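Long-range contacts in Alpha/beta hydrolase fold protein (Chitinophaga pinensis, PDB 4PW0), which probably acts as a hydrolase of the alpha/beta hydrolase fold, although its substrate is not established: residues I127-V133 with H224-V229; I37-F42 with R64-F69; F114-Y118 with I207-G211. All coordinates share one frame; numbering follows the deposited sequence.

How the interactions relate
Two of the three contacts knit the central sheet of this alpha/beta hydrolase, and the third joins a helix packed on that sheet to the helical insertion. Interaction 2 comes first along the chain and pairs strands 39-42 and 66-69; interaction 1 pairs 127-133 with 226-231 in the same mixed sheet, with strand 104-109 between the two pairs. The centres of interactions 1 and 2 lie about 13 Å apart. Interaction 3, centred about 15 Å from interaction 1 and 20 Å from interaction 2, joins helix 111-122 to helix 197-212, its segments alternating with those of interaction 1. Val-116 packs on Ile-130, Ile-132 and Phe-42, so helix 111-122 links both strand pairs to the insertion.

Interaction 1: residues I127-V133 with H224-V229; sequences IRKIIIV and HPVFVV
The carbonyl oxygen of Ile-130 is gripped twice from the neighbouring strand: Phe-227 N donates to Ile-130 O at 2.8 Å, and Val-226 CA makes a CA-H...O contact with it, 3.1 Å from CA to Ile-130 O. Ile-132 N in turn donates to Phe-227 O at 2.9 Å, and that oxygen also meets the CA of Ile-131. Ile-130 N to Pro-225 O is the first bond of the parallel pairing, and Val-229 N to Ile-132 O the last.

Ile-130, Ile-132, Val-226 and Val-228 share one face of the sheet. Here Ile-130 has CG1 beside its backbone N (chi1 -56°), which carries CD1 back to His-224 CB at 3.8 Å, while Ile-132 CD1 reaches diagonally to Val-226 CG1 at 3.9 Å. On the other face Ile-131 and Val-133 pack against helix 269-282.

At the start of the pair the His-224 ring is turned edge-on. Its CD2 lies 3.1 Å from Ile-127 O, with Arg-128 O also near the ring plane. Arg-128 sets off away from strand 226-229, and its guanidinium forms a salt bridge with Asp-105. Pro-124 O accepts from His-224 NE2, so NE2 carries a proton, and the oxygens of Ile-127 and Arg-128 would probably suit that form and its slightly positive CD2-H.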
# COMPACT_ATOMS: atom_id res chain seq x y z
N ILE A 127 4.87 -5.81 22.11
CA ILE A 127 4.80 -5.75 20.64
C ILE A 127 5.42 -4.44 20.15
O ILE A 127 5.13 -3.36 20.70
CB ILE A 127 3.33 -5.88 20.18
CG1 ILE A 127 2.83 -7.30 20.47
CG2 ILE A 127 3.21 -5.58 18.69
CD1 ILE A 127 1.35 -7.49 20.26
N ARG A 128 6.24 -4.53 19.11
CA ARG A 128 6.77 -3.37 18.45
C ARG A 128 5.88 -2.96 17.25
O ARG A 128 5.16 -1.96 17.34
CB ARG A 128 8.21 -3.61 18.07
CG ARG A 128 8.85 -2.35 17.51
CD ARG A 128 10.26 -2.56 16.97
NE ARG A 128 10.29 -3.44 15.81
CZ ARG A 128 11.17 -3.38 14.82
NH1 ARG A 128 12.17 -2.48 14.84
NH2 ARG A 128 11.06 -4.22 13.78
N LYS A 129 5.94 -3.75 16.16
CA LYS A 129 5.12 -3.43 14.98
C LYS A 129 4.17 -4.58 14.69
O LYS A 129 4.42 -5.73 15.06
CB LYS A 129 6.03 -3.22 13.76
CG LYS A 129 7.01 -2.04 13.93
CD LYS A 129 7.83 -1.79 12.67
CE LYS A 129 8.89 -0.78 12.86
NZ LYS A 129 9.72 -0.44 11.71
N ILE A 130 3.09 -4.23 13.99
CA ILE A 130 2.00 -5.17 13.73
C ILE A 130 1.69 -5.20 12.23
O ILE A 130 1.55 -4.16 11.59
CB ILE A 130 0.72 -4.70 14.46
CG1 ILE A 130 0.99 -4.55 15.96
CG2 ILE A 130 -0.47 -5.58 14.17
CD1 ILE A 130 -0.18 -3.92 16.70
N ILE A 131 1.54 -6.42 11.69
CA ILE A 131 1.03 -6.63 10.32
C ILE A 131 -0.28 -7.41 10.42
O ILE A 131 -0.31 -8.45 11.09
CB ILE A 131 2.03 -7.40 9.46
CG1 ILE A 131 3.38 -6.68 9.43
CG2 ILE A 131 1.47 -7.60 8.05
CD1 ILE A 131 4.54 -7.62 9.23
N ILE A 132 -1.33 -6.90 9.77
CA ILE A 132 -2.64 -7.52 9.73
C ILE A 132 -2.95 -7.81 8.27
O ILE A 132 -2.97 -6.89 7.46
CB ILE A 132 -3.74 -6.63 10.33
CG1 ILE A 132 -3.46 -6.34 11.79
CG2 ILE A 132 -5.12 -7.26 10.13
CD1 ILE A 132 -4.36 -5.29 12.39
N VAL A 133 -3.23 -9.08 7.97
CA VAL A 133 -3.57 -9.50 6.60
C VAL A 133 -4.95 -10.13 6.62
O VAL A 133 -5.20 -11.02 7.44
CB VAL A 133 -2.57 -10.50 6.03
CG1 VAL A 133 -2.91 -10.85 4.60
CG2 VAL A 133 -1.15 -9.98 6.17
N HIS A 224 0.61 1.34 18.09
CA HIS A 224 1.74 0.79 17.38
C HIS A 224 1.70 1.10 15.89
O HIS A 224 0.62 1.29 15.33
CB HIS A 224 1.73 -0.73 17.47
CG HIS A 224 1.70 -1.26 18.86
ND1 HIS A 224 0.57 -1.19 19.65
CD2 HIS A 224 2.65 -1.88 19.59
CE1 HIS A 224 0.85 -1.71 20.83
NE2 HIS A 224 2.10 -2.14 20.82
N PRO A 225 2.86 1.13 15.23
CA PRO A 225 2.82 1.10 13.75
C PRO A 225 2.15 -0.20 13.27
O PRO A 225 2.48 -1.29 13.76
CB PRO A 225 4.29 1.12 13.36
CG PRO A 225 5.05 1.50 14.60
CD PRO A 225 4.22 0.99 15.74
N VAL A 226 1.23 -0.06 12.32
CA VAL A 226 0.50 -1.20 11.77
C VAL A 226 0.59 -1.15 10.26
O VAL A 226 0.47 -0.07 9.65
CB VAL A 226 -0.99 -1.20 12.20
CG1 VAL A 226 -1.71 -2.45 11.71
CG2 VAL A 226 -1.10 -1.11 13.72
N PHE A 227 0.71 -2.33 9.65
CA PHE A 227 0.63 -2.44 8.20
C PHE A 227 -0.54 -3.38 7.90
O PHE A 227 -0.52 -4.56 8.34
CB PHE A 227 1.93 -3.02 7.68
CG PHE A 227 1.97 -3.27 6.21
CD1 PHE A 227 1.31 -2.43 5.31
CD2 PHE A 227 2.69 -4.33 5.72
CE1 PHE A 227 1.40 -2.63 3.94
CE2 PHE A 227 2.80 -4.53 4.35
CZ PHE A 227 2.13 -3.71 3.47
N VAL A 228 -1.56 -2.87 7.20
CA VAL A 228 -2.80 -3.62 6.94
C VAL A 228 -2.78 -3.96 5.44
O VAL A 228 -2.68 -3.05 4.62
CB VAL A 228 -4.04 -2.79 7.27
CG1 VAL A 228 -5.29 -3.57 6.95
CG2 VAL A 228 -4.07 -2.32 8.72
N VAL A 229 -2.93 -5.24 5.13
CA VAL A 229 -2.95 -5.72 3.73
C VAL A 229 -4.27 -6.46 3.47
O VAL A 229 -4.77 -7.25 4.29
CB VAL A 229 -1.78 -6.68 3.48
CG1 VAL A 229 -1.86 -7.34 2.10
CG2 VAL A 229 -0.46 -5.95 3.65

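Interaction 2: residues I37-F42 with R64-F69; sequences IPLICF and RQLIIF
Strands 39-42 and 66-69 run parallel with a 25° twist, their axes approaching to 4.8 Å, and are joined by three backbone hydrogen bonds: Leu-39 N to Gln-65 O, Ile-67 N to Leu-39 O and Cys-41 N to Ile-67 O. Past Cys-41 direct pairing gives way to a water, which donates to Cys-41 O at 2.6 Å and accepts from Phe-69 N at 2.9 Å, bridging the two chains where they begin to part.

Beside this bridge the two phenylalanines meet at right angles. The edge of Phe-69 is directed at one face of Phe-42 in an offset T-shaped pair, with ring centroids 5.3 Å apart and planes at 88°. Phe-69 CE1 stands over that face, offset toward the rim, and the closest pair is Phe-69 CZ to Phe-42 CD2, 3.7 Å. Phe-69 reaches there because its CG sits between the backbone N and the carbonyl carbon (chi1 77°), which swings the ring across toward strand 39-42. Helices 85-98 and 111-122 pack on Phe-42, and the ring of Phe-95 stacks on Phe-69.

The two strands belong to a beta-alpha-beta unit, with helix 54-61 in the connection, as expected in the alpha/beta hydrolase fold. On the sheet face opposite that of Ile-40 and Ile-67, Cys-41 SG lies 3.8 Å from Leu-66 CD2, and Leu-39 runs alongside Leu-66, CD2 to CD1 at 4.1 Å. At the other end of the pair, the aliphatic part of Arg-64 bends so that its CD rests 4.0 Å from Leu-39 CB, while its guanidinium group forms a salt bridge with Asp-281. Gln-65, extended, lies side by side with the Pro-38 ring and sends its NE2 to Ser-30.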
# COMPACT_ATOMS: atom_id res chain seq x y z
N ILE A 37 14.71 -8.93 17.71
CA ILE A 37 13.27 -8.63 17.64
C ILE A 37 12.68 -9.58 16.58
O ILE A 37 12.61 -9.23 15.39
CB ILE A 37 12.95 -7.18 17.31
CG1 ILE A 37 13.62 -6.24 18.32
CG2 ILE A 37 11.45 -6.95 17.33
CD1 ILE A 37 13.62 -4.80 17.87
N PRO A 38 12.26 -10.77 17.01
CA PRO A 38 11.72 -11.73 16.06
C PRO A 38 10.32 -11.28 15.57
O PRO A 38 9.66 -10.45 16.22
CB PRO A 38 11.60 -13.03 16.87
CG PRO A 38 12.35 -12.78 18.13
CD PRO A 38 12.30 -11.32 18.39
N LEU A 39 9.89 -11.87 14.45
CA LEU A 39 8.53 -11.69 13.94
C LEU A 39 7.78 -12.97 14.28
O LEU A 39 8.14 -14.07 13.82
CB LEU A 39 8.58 -11.52 12.43
CG LEU A 39 7.21 -11.41 11.77
CD1 LEU A 39 6.45 -10.18 12.24
CD2 LEU A 39 7.36 -11.41 10.26
N ILE A 40 6.73 -12.83 15.08
CA ILE A 40 5.87 -13.96 15.44
C ILE A 40 4.62 -13.93 14.54
O ILE A 40 3.97 -12.90 14.42
CB ILE A 40 5.37 -13.90 16.90
CG1 ILE A 40 6.50 -13.55 17.89
CG2 ILE A 40 4.68 -15.20 17.29
CD1 ILE A 40 7.64 -14.53 17.89
N CYS A 41 4.32 -15.05 13.92
CA CYS A 41 3.27 -15.19 12.92
C CYS A 41 2.10 -15.98 13.45
O CYS A 41 2.28 -17.03 14.09
CB CYS A 41 3.82 -15.85 11.64
SG CYS A 41 5.17 -14.93 10.89
N PHE A 42 0.90 -15.52 13.15
CA PHE A 42 -0.35 -16.06 13.66
C PHE A 42 -1.25 -16.46 12.51
O PHE A 42 -1.56 -15.64 11.66
CB PHE A 42 -1.08 -15.05 14.57
CG PHE A 42 -0.27 -14.62 15.77
CD1 PHE A 42 0.76 -13.70 15.64
CD2 PHE A 42 -0.57 -15.11 17.04
CE1 PHE A 42 1.50 -13.28 16.74
CE2 PHE A 42 0.18 -14.69 18.13
CZ PHE A 42 1.22 -13.81 17.98
N ARG A 64 15.21 -11.25 9.59
CA ARG A 64 14.86 -11.39 11.00
C ARG A 64 14.56 -12.84 11.28
O ARG A 64 14.25 -13.63 10.38
CB ARG A 64 13.64 -10.53 11.37
CG ARG A 64 12.32 -11.04 10.78
CD ARG A 64 11.50 -9.96 10.13
NE ARG A 64 12.05 -9.53 8.87
CZ ARG A 64 12.59 -8.32 8.63
NH1 ARG A 64 12.59 -7.39 9.57
NH2 ARG A 64 13.11 -8.06 7.45
N GLN A 65 14.58 -13.18 12.56
CA GLN A 65 14.10 -14.48 13.00
C GLN A 65 12.58 -14.46 12.86
O GLN A 65 11.95 -13.49 13.31
CB GLN A 65 14.50 -14.71 14.46
CG GLN A 65 14.13 -16.08 15.00
CD GLN A 65 14.51 -16.23 16.45
OE1 GLN A 65 15.06 -15.31 17.06
NE2 GLN A 65 14.24 -17.39 17.01
N LEU A 66 12.03 -15.54 12.35
CA LEU A 66 10.59 -15.66 12.16
C LEU A 66 10.11 -16.93 12.84
O LEU A 66 10.66 -18.02 12.62
CB LEU A 66 10.33 -15.70 10.66
CG LEU A 66 8.93 -15.52 10.14
CD1 LEU A 66 8.82 -14.95 8.75
CD2 LEU A 66 8.35 -16.93 10.10
N ILE A 67 9.10 -16.80 13.69
CA ILE A 67 8.52 -17.91 14.39
C ILE A 67 7.11 -18.15 13.85
O ILE A 67 6.28 -17.24 13.83
CB ILE A 67 8.42 -17.64 15.93
CG1 ILE A 67 9.81 -17.35 16.53
CG2 ILE A 67 7.69 -18.76 16.64
CD1 ILE A 67 10.66 -18.55 16.61
N ILE A 68 6.88 -19.36 13.39
CA ILE A 68 5.55 -19.88 13.07
C ILE A 68 5.21 -20.92 14.10
O ILE A 68 6.10 -21.68 14.55
CB ILE A 68 5.42 -20.41 11.62
CG1 ILE A 68 6.54 -21.42 11.26
CG2 ILE A 68 5.40 -19.24 10.63
CD1 ILE A 68 6.31 -22.14 9.95
N PHE A 69 3.97 -20.96 14.54
CA PHE A 69 3.55 -21.89 15.57
C PHE A 69 2.14 -22.36 15.41
O PHE A 69 1.30 -21.65 14.83
CB PHE A 69 3.76 -21.28 16.98
CG PHE A 69 2.73 -20.26 17.39
CD1 PHE A 69 2.75 -18.96 16.85
CD2 PHE A 69 1.77 -20.57 18.30
CE1 PHE A 69 1.78 -18.04 17.22
CE2 PHE A 69 0.81 -19.67 18.69
CZ PHE A 69 0.81 -18.39 18.14
O HOH W 1 1.95 -19.42 13.09

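Interaction 3: residues F114-Y118 with I207-G211; sequences FIVQY and ITNWG
Phe-114 and Trp-210 lie almost flat on one another. The phenyl ring sits over the five-membered ring of the indole, centroids 3.6 Å apart and planes inclined by only 9°, and Phe-114 CD1 comes to 3.3 Å from Trp-210 NE1. Farther along the indole, Phe-114 CB stands over the six-membered ring, 3.6 Å from its centroid, in a CH-pi contact, which leaves one face of the indole covered by both the ring and the methylene of a single residue. Trp-210 reaches across to helix 111-122 by setting its CG opposite its backbone N (chi1 -178°); the axes of segments 114-118 and 207-211 come no closer than 12.6 Å.

Contacts at the ring edges complete the fit. Ile-207 CG2 approaches the edge of Phe-114 at Phe-114 CE2, 4.1 Å away. Gln-117 brings its amide to the indole edge near Trp-210 CZ2, the two planes 87° apart. Gln-117 NE2 bonds to Gly-113 O and to Ala-136 O, and Trp-210 NE1 bonds to that same Ala-136 O. Helix 111-122 follows the probable nucleophile elbow around Ser-110, and helix 197-212 lies in the helical insertion between strands 127-133 and 226-231, the position where alpha/beta hydrolases commonly carry their cap.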
# COMPACT_ATOMS: atom_id res chain seq x y z
N PHE A 114 -7.03 -11.17 14.07
CA PHE A 114 -7.84 -10.80 15.25
C PHE A 114 -6.98 -10.91 16.52
O PHE A 114 -6.95 -9.99 17.38
CB PHE A 114 -9.02 -11.75 15.45
CG PHE A 114 -9.98 -11.88 14.31
CD1 PHE A 114 -10.05 -10.96 13.27
CD2 PHE A 114 -10.83 -12.95 14.28
CE1 PHE A 114 -10.93 -11.15 12.21
CE2 PHE A 114 -11.73 -13.13 13.26
CZ PHE A 114 -11.81 -12.24 12.22
N ILE A 115 -6.20 -11.99 16.61
CA ILE A 115 -5.35 -12.23 17.79
C ILE A 115 -4.33 -11.11 17.95
O ILE A 115 -4.10 -10.62 19.08
CB ILE A 115 -4.68 -13.62 17.70
CG1 ILE A 115 -5.72 -14.73 17.86
CG2 ILE A 115 -3.59 -13.78 18.78
CD1 ILE A 115 -5.25 -16.12 17.45
N VAL A 116 -3.71 -10.63 16.86
CA VAL A 116 -2.67 -9.60 17.06
C VAL A 116 -3.29 -8.29 17.52
O VAL A 116 -2.65 -7.55 18.24
CB VAL A 116 -1.79 -9.38 15.82
CG1 VAL A 116 -1.04 -10.68 15.49
CG2 VAL A 116 -2.55 -8.87 14.59
N GLN A 117 -4.52 -7.98 17.09
CA GLN A 117 -5.21 -6.77 17.59
C GLN A 117 -5.46 -6.90 19.11
O GLN A 117 -5.18 -5.98 19.87
CB GLN A 117 -6.53 -6.57 16.91
CG GLN A 117 -6.47 -6.20 15.44
CD GLN A 117 -7.85 -6.19 14.83
OE1 GLN A 117 -8.68 -5.35 15.20
NE2 GLN A 117 -8.09 -7.07 13.89
N TYR A 118 -6.00 -8.03 19.53
CA TYR A 118 -6.30 -8.25 20.93
C TYR A 118 -5.01 -8.23 21.75
O TYR A 118 -4.96 -7.64 22.85
CB TYR A 118 -7.11 -9.53 21.13
CG TYR A 118 -7.75 -9.58 22.50
CD1 TYR A 118 -8.84 -8.79 22.78
CD2 TYR A 118 -7.23 -10.33 23.51
CE1 TYR A 118 -9.41 -8.75 24.04
CE2 TYR A 118 -7.79 -10.30 24.80
CZ TYR A 118 -8.88 -9.53 25.05
OH TYR A 118 -9.44 -9.51 26.32
N ILE A 207 -14.32 -17.08 15.46
CA ILE A 207 -14.37 -16.11 14.38
C ILE A 207 -15.75 -15.47 14.30
O ILE A 207 -15.90 -14.24 14.17
CB ILE A 207 -14.01 -16.78 13.06
CG1 ILE A 207 -12.54 -17.15 13.04
CG2 ILE A 207 -14.34 -15.90 11.87
CD1 ILE A 207 -12.19 -18.17 11.99
N THR A 208 -16.78 -16.29 14.42
CA THR A 208 -18.15 -15.76 14.39
C THR A 208 -18.37 -14.77 15.53
O THR A 208 -18.94 -13.68 15.33
CB THR A 208 -19.16 -16.94 14.45
OG1 THR A 208 -18.91 -17.86 13.37
CG2 THR A 208 -20.59 -16.42 14.31
N ASN A 209 -17.93 -15.15 16.72
CA ASN A 209 -18.11 -14.28 17.87
C ASN A 209 -17.27 -13.02 17.89
O ASN A 209 -17.69 -12.01 18.48
CB ASN A 209 -18.00 -15.05 19.18
CG ASN A 209 -19.28 -15.80 19.50
OD1 ASN A 209 -20.38 -15.40 19.14
ND2 ASN A 209 -19.13 -16.90 20.14
N TRP A 210 -16.13 -13.02 17.21
CA TRP A 210 -15.38 -11.77 17.02
C TRP A 210 -16.30 -10.75 16.36
O TRP A 210 -16.23 -9.57 16.69
CB TRP A 210 -14.14 -12.04 16.16
CG TRP A 210 -13.25 -10.87 15.91
CD1 TRP A 210 -13.19 -10.13 14.77
CD2 TRP A 210 -12.26 -10.33 16.79
NE1 TRP A 210 -12.22 -9.16 14.90
CE2 TRP A 210 -11.62 -9.29 16.10
CE3 TRP A 210 -11.85 -10.63 18.08
CZ2 TRP A 210 -10.57 -8.57 16.66
CZ3 TRP A 210 -10.80 -9.91 18.62
CH2 TRP A 210 -10.16 -8.91 17.90
N GLY A 211 -17.14 -11.21 15.42
CA GLY A 211 -18.10 -10.32 14.77
C GLY A 211 -19.36 -10.06 15.57
O GLY A 211 -19.90 -8.94 15.58